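Local coordinates for malonyl CoA-acyl carrier protein transacylase (Mycobacterium tuberculosis, PDB 2QC3) that catalyses transfer of the malonyl group from malonyl-CoA to holo-acyl carrier protein, supplying malonyl-ACP for fatty acid biosynthesis, at residues 93-98 with 222-227; 155-160 with 250-255. All blocks are in the same frame, centred on the assembly; numbering follows the deposited sequence.

Interaction 1: 93-98 with 222-227; sequences VGEIAA and LLSNRD. With ACY (acetic acid), chain B.
Just after the probable nucleophile elbow, E95 in the first turn of helix 94-101 reaches across to N225, in the loop that follows strand 221-222. The carboxylate of E95 lies stacked on the side-chain amide of N225, their planes only 5° apart, the two chains passing antiparallel. CG of N225 sits 3.3 Å from OE1 of E95. That same OE1 accepts the backbone N of N225 at 2.7 Å, the donor arriving 37° out of the carboxylate plane. With CG anti to its carbonyl carbon (chi1 -68°) and the chain extended beyond, E95 spans the gap to the loop. Two waters extend its hold: one lies within hydrogen-bonding distance of both OE1 and O of L223, while the other donates to OE2 at 2.7 Å and is hydrogen-bonded to OG of S224. OG of S224 also takes the backbone N of R226, closing an ST turn. Farther along the helix, CB of A98 packs 4.0 Å from CD1 of L222, and V88 touches both side chains. N225 is tied at its polar end, OD1 to the backbone N of S92 and ND2 to O of G90. An acetate, probably from the crystallisation liquor, accepts a hydrogen bond from the backbone N of V93 at 2.8 Å and another from R117. Such a strand-turn-helix around G90, S92 and G94 fits the GxSxG nucleophile elbow, with S92 the probable nucleophile.

Interaction 2: 155-160 with 250-255; sequences ANRNAA and RWDLCT
Strand 155-159 runs past the start of helix 251-255 with an axis angle of 37° and a closest approach of 6.4 Å, and O of R157 accepts the backbone N of D252 at 2.9 Å. The side chains of R157 and R250 run alongside in the same sense, both kinked at chi2 and chi3. Their guanidinium groups stack with planes at 16° and centres 4.7 Å apart, and CD1 of L253 lies over the opposite face of R250. The overlap is offset: NH1 of R250 lies over the rim of the R157 guanidinium, while its NE sits 3.4 Å from CB of R157. D252 probably eases this pairing of like charges. Its carboxylate takes R250 side-on, OD1 receiving NH1 at 2.8 Å in a salt bridge and OD2 receiving NE through its syn lone pair. CG of D252 stands between the backbone N and the carbonyl carbon (chi1 53°), which sets OD1 3.4 Å from CB of R157. OD1 also lies over a face of the R157 guanidinium, where its charge probably helps without any N-H pointing at it. Away from the arginines, N158 lies nearly perpendicular to W251, its OD1 3.5 Å from CB of W251; this oxygen is buried with no polar partner in the model. O of N158 meets the edge of the indole at CD1. W251 packs on L275 and I278 of helix 275-282. R157 and N158 are backed by I163 and V164 of strand 162-166, while short strand 249-250 borders strand 153-159 in parallel and leads into helix 251-260.

In the fold
The two contacts meet at N225 and R250, where the backbone O of N225 probably accepts N of R250, and S224 packs on C254. Interaction 1 is wholly buried beside the parallel sheet, joining the helix after strand 86-90 to the loop after strand 221-222; its chemistry is that of a carboxylate, a stacked amide and two waters. Interaction 2 lies farther from the chain centre and is partly exposed. It joins the mixed sheet to helix 251-260 through a backbone bond and two stacked arginines, one salt-bridged within its own segment, with W251 buried. N225, near the probable active-site residues S92 and H195, ties the parallel sheet's loop to R250 beside the mixed sheet.

Interaction 1: 93-98 with 222-227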
ATOM      1  N   VAL A  93       2.932   0.575   1.117  1.00 17.93           N
ATOM      2  CA  VAL A  93       2.621   1.373   2.290  1.00 20.15           C
ATOM      3  C   VAL A  93       1.188   1.056   2.781  1.00 19.59           C
ATOM      4  O   VAL A  93       0.884   1.236   3.958  1.00 20.04           O
ATOM      5  CB  VAL A  93       2.757   2.881   2.016  1.00 20.80           C
ATOM      6  CG1 VAL A  93       1.734   3.343   0.984  1.00 21.93           C
ATOM      7  CG2 VAL A  93       2.587   3.631   3.331  1.00 20.45           C
ATOM      8  N   GLY A  94       0.329   0.559   1.890  1.00 19.77           N
ATOM      9  CA  GLY A  94      -1.032   0.204   2.268  1.00 20.49           C
ATOM     10  C   GLY A  94      -1.072  -0.827   3.381  1.00 19.30           C
ATOM     11  O   GLY A  94      -2.067  -0.951   4.090  1.00 19.41           O
ATOM     12  N   GLU A  95       0.001  -1.584   3.547  1.00 20.97           N
ATOM     13  CA  GLU A  95       0.020  -2.570   4.626  1.00 21.74           C
ATOM     14  C   GLU A  95      -0.172  -1.940   6.007  1.00 21.42           C
ATOM     15  O   GLU A  95      -0.790  -2.542   6.884  1.00 22.16           O
ATOM     16  CB  GLU A  95       1.322  -3.364   4.616  1.00 23.22           C
ATOM     17  CG  GLU A  95       1.470  -4.272   3.409  1.00 25.85           C
ATOM     18  CD  GLU A  95       2.323  -5.477   3.713  1.00 25.08           C
ATOM     19  OE1 GLU A  95       1.805  -6.611   3.605  1.00 23.64           O
ATOM     20  OE2 GLU A  95       3.508  -5.288   4.069  1.00 24.20           O
ATOM     21  N   ILE A  96       0.356  -0.736   6.211  1.00 21.20           N
ATOM     22  CA  ILE A  96       0.215  -0.081   7.513  1.00 20.93           C
ATOM     23  C   ILE A  96      -1.259   0.171   7.811  1.00 20.27           C
ATOM     24  O   ILE A  96      -1.719  -0.036   8.934  1.00 19.57           O
ATOM     25  CB  ILE A  96       1.009   1.255   7.571  1.00 20.47           C
ATOM     26  CG1 ILE A  96       2.517   0.956   7.576  1.00 23.00           C
ATOM     27  CG2 ILE A  96       0.636   2.033   8.818  1.00 19.67           C
ATOM     28  CD1 ILE A  96       3.408   2.194   7.507  1.00 22.81           C
ATOM     29  N   ALA A  97      -1.994   0.615   6.795  1.00 20.25           N
ATOM     30  CA  ALA A  97      -3.423   0.865   6.934  1.00 20.38           C
ATOM     31  C   ALA A  97      -4.126  -0.478   7.150  1.00 18.79           C
ATOM     32  O   ALA A  97      -5.026  -0.592   7.988  1.00 18.69           O
ATOM     33  CB  ALA A  97      -3.960   1.556   5.678  1.00 20.34           C
ATOM     34  N   ALA A  98      -3.704  -1.494   6.401  1.00 18.74           N
ATOM     35  CA  ALA A  98      -4.282  -2.834   6.533  1.00 20.01           C
ATOM     36  C   ALA A  98      -4.104  -3.341   7.961  1.00 20.87           C
ATOM     37  O   ALA A  98      -5.001  -3.979   8.523  1.00 20.85           O
ATOM     38  CB  ALA A  98      -3.619  -3.798   5.558  1.00 18.12           C
ATOM     39  N   LEU A 222      -5.069 -11.300   8.387  1.00 25.69           N
ATOM     40  CA  LEU A 222      -4.246 -10.247   7.808  1.00 23.68           C
ATOM     41  C   LEU A 222      -3.127 -10.850   6.972  1.00 23.27           C
ATOM     42  O   LEU A 222      -2.263 -11.562   7.493  1.00 22.80           O
ATOM     43  CB  LEU A 222      -3.655  -9.384   8.933  1.00 23.89           C
ATOM     44  CG  LEU A 222      -2.741  -8.195   8.598  1.00 23.99           C
ATOM     45  CD1 LEU A 222      -3.508  -7.109   7.837  1.00 21.74           C
ATOM     46  CD2 LEU A 222      -2.198  -7.625   9.889  1.00 23.23           C
ATOM     47  N   LEU A 223      -3.152 -10.570   5.674  1.00 22.41           N
ATOM     48  CA  LEU A 223      -2.136 -11.077   4.756  1.00 23.04           C
ATOM     49  C   LEU A 223      -0.938 -10.136   4.693  1.00 24.01           C
ATOM     50  O   LEU A 223      -1.045  -8.961   5.047  1.00 21.57           O
ATOM     51  CB  LEU A 223      -2.721 -11.238   3.353  1.00 23.46           C
ATOM     52  CG  LEU A 223      -3.933 -12.164   3.257  1.00 22.23           C
ATOM     53  CD1 LEU A 223      -4.322 -12.339   1.793  1.00 21.98           C
ATOM     54  CD2 LEU A 223      -3.589 -13.511   3.889  1.00 20.30           C
ATOM     55  N   SER A 224       0.196 -10.664   4.239  1.00 22.20           N
ATOM     56  CA  SER A 224       1.419  -9.887   4.122  1.00 21.95           C
ATOM     57  C   SER A 224       1.978  -9.934   2.702  1.00 21.10           C
ATOM     58  O   SER A 224       1.923 -10.969   2.039  1.00 19.91           O
ATOM     59  CB  SER A 224       2.477 -10.419   5.100  1.00 21.57           C
ATOM     60  OG  SER A 224       3.713  -9.750   4.920  1.00 21.88           O
ATOM     61  N   ASN A 225       2.519  -8.803   2.254  1.00 21.14           N
ATOM     62  CA  ASN A 225       3.121  -8.677   0.926  1.00 21.40           C
ATOM     63  C   ASN A 225       4.352  -9.570   0.815  1.00 19.06           C
ATOM     64  O   ASN A 225       4.841  -9.845  -0.277  1.00 16.90           O
ATOM     65  CB  ASN A 225       3.552  -7.224   0.676  1.00 19.85           C
ATOM     66  CG  ASN A 225       2.387  -6.298   0.408  1.00 21.19           C
ATOM     67  OD1 ASN A 225       2.558  -5.078   0.391  1.00 23.45           O
ATOM     68  ND2 ASN A 225       1.200  -6.861   0.180  1.00 17.75           N
ATOM     69  N   ARG A 226       4.868  -9.994   1.960  1.00 20.08           N
ATOM     70  CA  ARG A 226       6.047 -10.855   1.993  1.00 21.35           C
ATOM     71  C   ARG A 226       5.848 -12.120   1.164  1.00 21.39           C
ATOM     72  O   ARG A 226       6.665 -12.452   0.295  1.00 21.70           O
ATOM     73  CB  ARG A 226       6.352 -11.257   3.436  1.00 21.89           C
ATOM     74  CG  ARG A 226       7.548 -12.175   3.571  1.00 22.67           C
ATOM     75  CD  ARG A 226       7.726 -12.636   5.008  1.00 25.47           C
ATOM     76  NE  ARG A 226       9.020 -13.279   5.191  1.00 26.86           N
ATOM     77  CZ  ARG A 226       9.383 -13.948   6.283  1.00 28.95           C
ATOM     78  NH1 ARG A 226       8.547 -14.069   7.306  1.00 29.95           N
ATOM     79  NH2 ARG A 226      10.591 -14.493   6.354  1.00 28.29           N
ATOM     80  N   ASP A 227       4.753 -12.822   1.432  1.00 22.00           N
ATOM     81  CA  ASP A 227       4.470 -14.071   0.736  1.00 22.11           C
ATOM     82  C   ASP A 227       2.982 -14.367   0.559  1.00 21.21           C
ATOM     83  O   ASP A 227       2.602 -15.504   0.290  1.00 21.08           O
ATOM     84  CB  ASP A 227       5.124 -15.215   1.500  1.00 21.70           C
ATOM     85  CG  ASP A 227       4.764 -15.204   2.976  1.00 24.29           C
ATOM     86  OD1 ASP A 227       5.317 -16.035   3.729  1.00 26.98           O
ATOM     87  OD2 ASP A 227       3.931 -14.368   3.387  1.00 21.68           O
TER
HETATM   88  C   ACY B 500       5.548   1.923  -1.036  1.00 61.08           C
HETATM   89  O   ACY B 500       6.356   1.402  -0.287  1.00 57.24           O
HETATM   90  OXT ACY B 500       4.336   2.292  -0.584  1.00 62.96           O
HETATM   91  CH3 ACY B 500       5.894   2.158  -2.480  1.00 58.45           C
HETATM   92  O   HOH W   1      -1.087  -6.521   3.684  1.00 24.06           O
HETATM   93  O   HOH W   2       4.007  -7.329   5.801  1.00 25.32           O

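Interaction 2: 155-160 with 250-255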
ATOM      1  N   ALA A 155      10.643  -5.704  -7.667  1.00 18.99           N
ATOM      2  CA  ALA A 155      10.145  -5.161  -6.406  1.00 21.00           C
ATOM      3  C   ALA A 155       8.644  -5.332  -6.219  1.00 21.12           C
ATOM      4  O   ALA A 155       8.151  -5.316  -5.098  1.00 19.76           O
ATOM      5  CB  ALA A 155      10.549  -3.679  -6.273  1.00 20.69           C
ATOM      6  N   ASN A 156       7.922  -5.488  -7.323  1.00 21.82           N
ATOM      7  CA  ASN A 156       6.481  -5.717  -7.274  1.00 22.43           C
ATOM      8  C   ASN A 156       6.160  -6.872  -8.219  1.00 21.02           C
ATOM      9  O   ASN A 156       6.654  -6.906  -9.351  1.00 22.51           O
ATOM     10  CB  ASN A 156       5.678  -4.513  -7.782  1.00 24.84           C
ATOM     11  CG  ASN A 156       5.421  -3.444  -6.731  1.00 26.30           C
ATOM     12  OD1 ASN A 156       4.474  -2.666  -6.878  1.00 28.95           O
ATOM     13  ND2 ASN A 156       6.255  -3.372  -5.699  1.00 23.86           N
ATOM     14  N   ARG A 157       5.383  -7.836  -7.733  1.00 20.58           N
ATOM     15  CA  ARG A 157       4.891  -8.944  -8.550  1.00 20.13           C
ATOM     16  C   ARG A 157       3.403  -8.743  -8.273  1.00 19.96           C
ATOM     17  O   ARG A 157       2.889  -9.174  -7.242  1.00 22.31           O
ATOM     18  CB  ARG A 157       5.353 -10.318  -8.034  1.00 22.35           C
ATOM     19  CG  ARG A 157       6.850 -10.651  -8.259  1.00 21.67           C
ATOM     20  CD  ARG A 157       7.238 -10.681  -9.737  1.00 19.69           C
ATOM     21  NE  ARG A 157       6.530 -11.706 -10.508  1.00 20.80           N
ATOM     22  CZ  ARG A 157       6.882 -12.988 -10.594  1.00 19.36           C
ATOM     23  NH1 ARG A 157       7.954 -13.451  -9.953  1.00 15.69           N
ATOM     24  NH2 ARG A 157       6.156 -13.815 -11.337  1.00 18.76           N
ATOM     25  N   ASN A 158       2.716  -8.068  -9.186  1.00 20.27           N
ATOM     26  CA  ASN A 158       1.304  -7.759  -8.994  1.00 19.68           C
ATOM     27  C   ASN A 158       0.291  -8.710  -9.622  1.00 19.65           C
ATOM     28  O   ASN A 158      -0.795  -8.900  -9.075  1.00 20.09           O
ATOM     29  CB  ASN A 158       1.036  -6.327  -9.458  1.00 18.95           C
ATOM     30  CG  ASN A 158       1.778  -5.304  -8.627  1.00 19.17           C
ATOM     31  OD1 ASN A 158       1.858  -5.430  -7.408  1.00 19.92           O
ATOM     32  ND2 ASN A 158       2.311  -4.273  -9.278  1.00 19.28           N
ATOM     33  N   ALA A 159       0.649  -9.293 -10.762  1.00 20.74           N
ATOM     34  CA  ALA A 159      -0.204 -10.241 -11.475  1.00 23.25           C
ATOM     35  C   ALA A 159       0.585 -10.735 -12.685  1.00 24.03           C
ATOM     36  O   ALA A 159       1.643 -10.190 -13.001  1.00 23.00           O
ATOM     37  CB  ALA A 159      -1.503  -9.548 -11.934  1.00 23.15           C
ATOM     38  N   ALA A 160       0.086 -11.761 -13.365  1.00 24.92           N
ATOM     39  CA  ALA A 160       0.790 -12.262 -14.541  1.00 27.20           C
ATOM     40  C   ALA A 160       0.957 -11.105 -15.530  1.00 26.26           C
ATOM     41  O   ALA A 160      -0.002 -10.411 -15.852  1.00 26.81           O
ATOM     42  CB  ALA A 160       0.006 -13.403 -15.185  1.00 29.51           C
ATOM     43  N   ARG A 250       4.789  -9.162  -2.921  1.00 19.17           N
ATOM     44  CA  ARG A 250       4.197 -10.291  -3.635  1.00 19.63           C
ATOM     45  C   ARG A 250       2.671 -10.153  -3.628  1.00 19.11           C
ATOM     46  O   ARG A 250       1.961 -10.952  -3.010  1.00 18.67           O
ATOM     47  CB  ARG A 250       4.610 -11.628  -2.992  1.00 19.34           C
ATOM     48  CG  ARG A 250       6.102 -11.964  -3.106  1.00 20.32           C
ATOM     49  CD  ARG A 250       6.620 -11.785  -4.536  1.00 19.66           C
ATOM     50  NE  ARG A 250       5.896 -12.592  -5.518  1.00 23.11           N
ATOM     51  CZ  ARG A 250       6.308 -13.765  -6.000  1.00 24.65           C
ATOM     52  NH1 ARG A 250       5.566 -14.410  -6.896  1.00 21.00           N
ATOM     53  NH2 ARG A 250       7.454 -14.291  -5.595  1.00 21.71           N
ATOM     54  N   TRP A 251       2.170  -9.127  -4.308  1.00 18.44           N
ATOM     55  CA  TRP A 251       0.731  -8.913  -4.362  1.00 19.37           C
ATOM     56  C   TRP A 251       0.061 -10.112  -5.031  1.00 17.79           C
ATOM     57  O   TRP A 251      -1.043 -10.499  -4.658  1.00 18.21           O
ATOM     58  CB  TRP A 251       0.388  -7.624  -5.126  1.00 19.50           C
ATOM     59  CG  TRP A 251      -1.079  -7.330  -5.075  1.00 20.94           C
ATOM     60  CD1 TRP A 251      -1.957  -7.353  -6.117  1.00 20.85           C
ATOM     61  CD2 TRP A 251      -1.858  -7.065  -3.897  1.00 20.94           C
ATOM     62  NE1 TRP A 251      -3.241  -7.126  -5.664  1.00 22.69           N
ATOM     63  CE2 TRP A 251      -3.207  -6.943  -4.304  1.00 21.22           C
ATOM     64  CE3 TRP A 251      -1.546  -6.918  -2.536  1.00 19.88           C
ATOM     65  CZ2 TRP A 251      -4.248  -6.686  -3.400  1.00 20.86           C
ATOM     66  CZ3 TRP A 251      -2.582  -6.663  -1.631  1.00 22.43           C
ATOM     67  CH2 TRP A 251      -3.918  -6.546  -2.073  1.00 22.21           C
ATOM     68  N   ASP A 252       0.733 -10.695  -6.019  1.00 19.37           N
ATOM     69  CA  ASP A 252       0.198 -11.865  -6.706  1.00 20.37           C
ATOM     70  C   ASP A 252      -0.083 -13.017  -5.740  1.00 21.96           C
ATOM     71  O   ASP A 252      -1.087 -13.711  -5.877  1.00 21.43           O
ATOM     72  CB  ASP A 252       1.153 -12.344  -7.809  1.00 22.75           C
ATOM     73  CG  ASP A 252       2.583 -12.564  -7.316  1.00 19.43           C
ATOM     74  OD1 ASP A 252       3.386 -13.119  -8.095  1.00 18.87           O
ATOM     75  OD2 ASP A 252       2.914 -12.187  -6.170  1.00 19.66           O
ATOM     76  N   LEU A 253       0.799 -13.213  -4.759  1.00 21.72           N
ATOM     77  CA  LEU A 253       0.605 -14.275  -3.780  1.00 20.55           C
ATOM     78  C   LEU A 253      -0.541 -13.930  -2.821  1.00 21.11           C
ATOM     79  O   LEU A 253      -1.234 -14.815  -2.319  1.00 19.20           O
ATOM     80  CB  LEU A 253       1.905 -14.523  -2.995  1.00 22.22           C
ATOM     81  CG  LEU A 253       3.110 -14.978  -3.832  1.00 21.73           C
ATOM     82  CD1 LEU A 253       4.298 -15.297  -2.921  1.00 22.27           C
ATOM     83  CD2 LEU A 253       2.723 -16.220  -4.652  1.00 24.24           C
ATOM     84  N   CYS A 254      -0.754 -12.643  -2.576  1.00 18.68           N
ATOM     85  CA  CYS A 254      -1.826 -12.240  -1.686  1.00 19.86           C
ATOM     86  C   CYS A 254      -3.182 -12.550  -2.323  1.00 21.70           C
ATOM     87  O   CYS A 254      -4.079 -13.087  -1.675  1.00 20.14           O
ATOM     88  CB  CYS A 254      -1.731 -10.738  -1.367  1.00 21.65           C
ATOM     89  SG  CYS A 254      -0.364 -10.279  -0.268  1.00 22.40           S
ATOM     90  N   THR A 255      -3.326 -12.219  -3.599  1.00 21.90           N
ATOM     91  CA  THR A 255      -4.587 -12.464  -4.275  1.00 26.44           C
ATOM     92  C   THR A 255      -4.824 -13.964  -4.420  1.00 27.18           C
ATOM     93  O   THR A 255      -5.963 -14.420  -4.384  1.00 27.03           O
ATOM     94  CB  THR A 255      -4.615 -11.807  -5.652  1.00 27.31           C
ATOM     95  OG1 THR A 255      -4.270 -10.422  -5.530  1.00 30.62           O
ATOM     96  CG2 THR A 255      -6.002 -11.919  -6.244  1.00 32.12           C
TER